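Nisin leader peptide-processing serine protease NisP (PDB 4MZD) is a subtilisin-like serine protease of Lactococcus lactis that removes the leader peptide from the nisin precursor during biosynthesis of the antibiotic. Local coordinates at residues A[125-128]-A[129-132]; A[254-257]-A[258-262]. All blocks are in the same frame, centred on the assembly; numbering follows the deposited sequence. Where two conformers were deposited one is given.

Interaction 1: A[125-128]-A[129-132]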
loop_
_atom_site.group_PDB
_atom_site.type_symbol
_atom_site.label_atom_id
_atom_site.label_comp_id
_atom_site.label_asym_id
_atom_site.label_seq_id
_atom_site.Cartn_x
_atom_site.Cartn_y
_atom_site.Cartn_z
ATOM N N GLY A 125 -24.717 0.196 -1.457
ATOM C CA GLY A 125 -24.705 -1.179 -1.921
ATOM C C GLY A 125 -23.315 -1.773 -2.068
ATOM O O GLY A 125 -23.182 -2.970 -2.316
ATOM N N GLY A 126 -22.278 -0.948 -1.926
ATOM C CA GLY A 126 -20.912 -1.436 -2.006
ATOM C C GLY A 126 -20.565 -2.047 -3.355
ATOM O O GLY A 126 -20.975 -1.550 -4.407
ATOM N N PHE A 127 -19.801 -3.133 -3.326
ATOM C CA PHE A 127 -19.305 -3.759 -4.543
ATOM C C PHE A 127 -20.450 -4.436 -5.290
ATOM O O PHE A 127 -20.954 -5.468 -4.847
ATOM C CB PHE A 127 -18.218 -4.775 -4.191
ATOM C CG PHE A 127 -17.563 -5.406 -5.381
ATOM C CD1 PHE A 127 -16.532 -4.761 -6.052
ATOM C CD2 PHE A 127 -17.963 -6.660 -5.822
ATOM C CE1 PHE A 127 -15.916 -5.351 -7.144
ATOM C CE2 PHE A 127 -17.351 -7.255 -6.913
ATOM C CZ PHE A 127 -16.327 -6.599 -7.577
ATOM N N ASP A 128 -20.860 -3.834 -6.408
ATOM C CA ASP A 128 -21.923 -4.362 -7.267
ATOM C C ASP A 128 -23.140 -4.836 -6.468
ATOM O O ASP A 128 -23.715 -5.897 -6.725
ATOM C CB ASP A 128 -21.377 -5.438 -8.209
ATOM C CG ASP A 128 -20.483 -4.860 -9.294
ATOM O OD1 ASP A 128 -20.596 -3.648 -9.585
ATOM O OD2 ASP A 128 -19.659 -5.604 -9.859
ATOM N N ASN A 129 -23.525 -4.012 -5.501
ATOM C CA ASN A 129 -24.726 -4.221 -4.695
ATOM C C ASN A 129 -24.747 -5.475 -3.841
ATOM O O ASN A 129 -25.813 -5.965 -3.478
ATOM C CB ASN A 129 -25.993 -4.118 -5.546
ATOM C CG ASN A 129 -26.459 -2.693 -5.699
ATOM O OD1 ASN A 129 -26.666 -1.990 -4.708
ATOM N ND2 ASN A 129 -26.584 -2.240 -6.935
ATOM N N GLU A 130 -23.569 -5.978 -3.503
ATOM C CA GLU A 130 -23.468 -7.152 -2.650
ATOM C C GLU A 130 -23.433 -6.767 -1.176
ATOM O O GLU A 130 -23.453 -7.632 -0.300
ATOM C CB GLU A 130 -22.237 -7.965 -3.043
ATOM C CG GLU A 130 -22.278 -8.369 -4.504
ATOM C CD GLU A 130 -21.035 -9.086 -4.973
ATOM O OE1 GLU A 130 -20.170 -9.407 -4.130
ATOM O OE2 GLU A 130 -20.928 -9.328 -6.198
ATOM N N GLU A 131 -23.404 -5.464 -0.909
ATOM C CA GLU A 131 -23.241 -4.970 0.448
ATOM C C GLU A 131 -24.355 -3.999 0.813
ATOM O O GLU A 131 -24.164 -2.783 0.800
ATOM C CB GLU A 131 -21.884 -4.291 0.593
ATOM C CG GLU A 131 -20.743 -5.121 0.043
ATOM C CD GLU A 131 -19.408 -4.463 0.281
ATOM O OE1 GLU A 131 -18.842 -3.905 -0.681
ATOM O OE2 GLU A 131 -18.931 -4.501 1.437
ATOM N N PRO A 132 -25.534 -4.540 1.144
ATOM C CA PRO A 132 -26.682 -3.706 1.507
ATOM C C PRO A 132 -26.399 -2.801 2.707
ATOM O O PRO A 132 -27.099 -1.808 2.889
ATOM C CB PRO A 132 -27.773 -4.734 1.842
ATOM C CG PRO A 132 -27.045 -6.009 2.112
ATOM C CD PRO A 132 -25.849 -5.978 1.219
HETATM O O HOH W 1 -23.423 -0.884 -5.230
#
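The carboxylate of E131 reaches back to the amide of F127: F127 N donates to E131 OE1 over 2.9 Å, nearly straight at 166°, using the lone pair of OE1 that faces away from the other oxygen. CG of E131 stands opposite its carbonyl carbon and the chain beyond is extended, which carries the acid over G126, whose CA lies 3.5 Å from E131 OE1. On the same buried side E131 N donates to G125 O at 2.9 Å, closing the seven-residue stretch 125-131 into a loop. G125 and G126 both have positive phi (88° and 62°), and E131 OE1 and the N129 side chain pass close over their backbones. Within this loop E130 N donates to F127 O at 3.0 Å; with D128 and N129 both in the left-handed region, the four residues 127-130 form a type I' beta turn.

The outer side is looser. D128, N129 and E130 are exposed, and E130 merely runs beside F127, its OE1 3.9 Å from CD2 at the ring edge. On the far side of the turn from the E130 carboxylate a water donates to G126 O at 2.7 Å and accepts a weak bond from N129 N.

Outside the turn, E131 OE2 accepts from E178 N, leaving each carboxylate oxygen with a backbone amide, while D128 forms a salt bridge with K182. F127 packs on N179 and L180. The turn, which lies between strand 117-120 and helix 147-156, is thereby held to the loop linking the adjacent parallel strand 169-174 to helix 183-195.

Interaction 2: A[254-257]-A[258-262]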
loop_
_atom_site.group_PDB
_atom_site.type_symbol
_atom_site.label_atom_id
_atom_site.label_comp_id
_atom_site.label_asym_id
_atom_site.label_seq_id
_atom_site.Cartn_x
_atom_site.Cartn_y
_atom_site.Cartn_z
ATOM N N GLN A 254 7.185 -8.388 -15.399
ATOM C CA GLN A 254 7.761 -8.261 -16.734
ATOM C C GLN A 254 7.615 -9.539 -17.549
ATOM O O GLN A 254 7.885 -9.544 -18.747
ATOM C CB GLN A 254 9.235 -7.866 -16.649
ATOM C CG GLN A 254 9.454 -6.415 -16.255
ATOM C CD GLN A 254 10.841 -5.928 -16.606
ATOM O OE1 GLN A 254 11.810 -6.232 -15.915
ATOM N NE2 GLN A 254 10.946 -5.174 -17.696
ATOM N N ASP A 255 7.191 -10.618 -16.903
ATOM C CA ASP A 255 7.027 -11.901 -17.578
ATOM C C ASP A 255 5.573 -12.023 -18.003
ATOM O O ASP A 255 4.738 -12.549 -17.267
ATOM C CB ASP A 255 7.422 -13.052 -16.650
ATOM C CG ASP A 255 7.372 -14.408 -17.339
ATOM O OD1 ASP A 255 6.750 -14.521 -18.415
ATOM O OD2 ASP A 255 7.947 -15.368 -16.790
ATOM N N ASN A 256 5.260 -11.512 -19.187
ATOM C CA ASN A 256 3.865 -11.417 -19.581
ATOM C C ASN A 256 3.156 -12.758 -19.713
ATOM O O ASN A 256 1.985 -12.869 -19.360
ATOM C CB ASN A 256 3.679 -10.582 -20.850
ATOM C CG ASN A 256 2.292 -9.990 -20.937
ATOM O OD1 ASN A 256 1.934 -9.125 -20.144
ATOM N ND2 ASN A 256 1.496 -10.464 -21.885
ATOM N N GLN A 257 3.852 -13.774 -20.211
ATOM C CA GLN A 257 3.203 -15.066 -20.386
ATOM C C GLN A 257 2.750 -15.642 -19.049
ATOM O O GLN A 257 1.681 -16.237 -18.946
ATOM C CB GLN A 257 4.106 -16.059 -21.117
ATOM C CG GLN A 257 3.416 -17.382 -21.391
ATOM C CD GLN A 257 2.201 -17.220 -22.286
ATOM O OE1 GLN A 257 2.308 -16.726 -23.409
ATOM N NE2 GLN A 257 1.038 -17.629 -21.790
ATOM N N THR A 258 3.573 -15.458 -18.025
ATOM C CA THR A 258 3.230 -15.946 -16.700
ATOM C C THR A 258 2.018 -15.199 -16.142
ATOM O O THR A 258 1.173 -15.791 -15.472
ATOM C CB THR A 258 4.431 -15.857 -15.743
ATOM O OG1 THR A 258 5.436 -16.791 -16.164
ATOM C CG2 THR A 258 4.008 -16.179 -14.316
ATOM N N MET A 259 1.924 -13.905 -16.438
ATOM C CA MET A 259 0.773 -13.115 -16.002
ATOM C C MET A 259 -0.494 -13.516 -16.759
ATOM O O MET A 259 -1.587 -13.534 -16.192
ATOM C CB MET A 259 1.035 -11.614 -16.158
ATOM C CG MET A 259 2.137 -11.076 -15.255
ATOM S SD MET A 259 2.269 -9.265 -15.268
ATOM C CE MET A 259 1.229 -8.801 -13.878
ATOM N N ILE A 260 -0.351 -13.831 -18.041
ATOM C CA ILE A 260 -1.479 -14.337 -18.804
ATOM C C ILE A 260 -1.948 -15.683 -18.247
ATOM O O ILE A 260 -3.146 -15.905 -18.070
ATOM C CB ILE A 260 -1.129 -14.472 -20.291
ATOM C CG1 ILE A 260 -1.075 -13.085 -20.934
ATOM C CG2 ILE A 260 -2.155 -15.346 -21.012
ATOM C CD1 ILE A 260 -2.429 -12.424 -21.055
ATOM N N ASN A 261 -1.004 -16.577 -17.975
ATOM C CA ASN A 261 -1.346 -17.872 -17.397
ATOM C C ASN A 261 -2.083 -17.716 -16.073
ATOM O O ASN A 261 -3.020 -18.456 -15.782
ATOM C CB ASN A 261 -0.100 -18.735 -17.203
ATOM C CG ASN A 261 0.533 -19.141 -18.513
ATOM O OD1 ASN A 261 -0.081 -19.025 -19.573
ATOM N ND2 ASN A 261 1.767 -19.630 -18.447
ATOM N N PHE A 262 -1.654 -16.747 -15.273
ATOM C CA PHE A 262 -2.326 -16.457 -14.015
ATOM C C PHE A 262 -3.759 -15.997 -14.290
ATOM O O PHE A 262 -4.705 -16.508 -13.698
ATOM C CB PHE A 262 -1.532 -15.414 -13.218
ATOM C CG PHE A 262 -2.185 -14.993 -11.931
ATOM C CD1 PHE A 262 -1.954 -15.690 -10.753
ATOM C CD2 PHE A 262 -3.018 -13.888 -11.895
ATOM C CE1 PHE A 262 -2.556 -15.294 -9.566
ATOM C CE2 PHE A 262 -3.619 -13.488 -10.714
ATOM C CZ PHE A 262 -3.387 -14.192 -9.552
#
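Q257 and N261, one turn apart, join through their side-chain amides: Q257 NE2 donates to N261 OD1 at 2.8 Å. CG of Q257 lies anti to its own backbone N, and a bend at the next bond (chi2 62°) turns the amide along the helix. The bond lies in the amide plane of Q257 but arrives 43° above the carbonyl plane of N261, the two amides being 42° apart. Underneath, N261 N donates to Q257 O at 2.9 Å, so both residues are tied twice.

T258 is the third residue of helix 256-264, whose N-cap is D255. D255 OD1 accepts a weak bond from T258 N at 3.3 Å, and a second weak bond, from T258 OG1 to D255 OD2, is doubtful because T258 has two conformers. The regular helical pattern opens with M259 N donating to D255 O, 3.2 Å and within the carbonyl plane.

N256 adds a backbone bond, I260 N to N256 O at 2.8 Å, and its ND2 lies 3.8 Å from I260 CG1. Its amide is otherwise engaged with the 273-275 backbone, OD1 accepting from V275 N and ND2 donating to G273 O, while M259 and I260 pack on V275 of strand 275-278.

Interactions 1 and 2 do not touch: their centres are 31 Å apart and their nearest atoms about 15 Å apart. Each is peripheral, centred 24 Å and 22 Å respectively from the centre of the chain, and both belong to the subtilisin-like part of the chain. Neither contact includes the predicted charge-relay residues D100, H147 and S353. Interaction 1 belongs to the loop leading into helix 147-156, which begins with H147. Interaction 2 belongs to a helix packed on strand 200-210, the parallel neighbour of strand 95-100, which ends at D100.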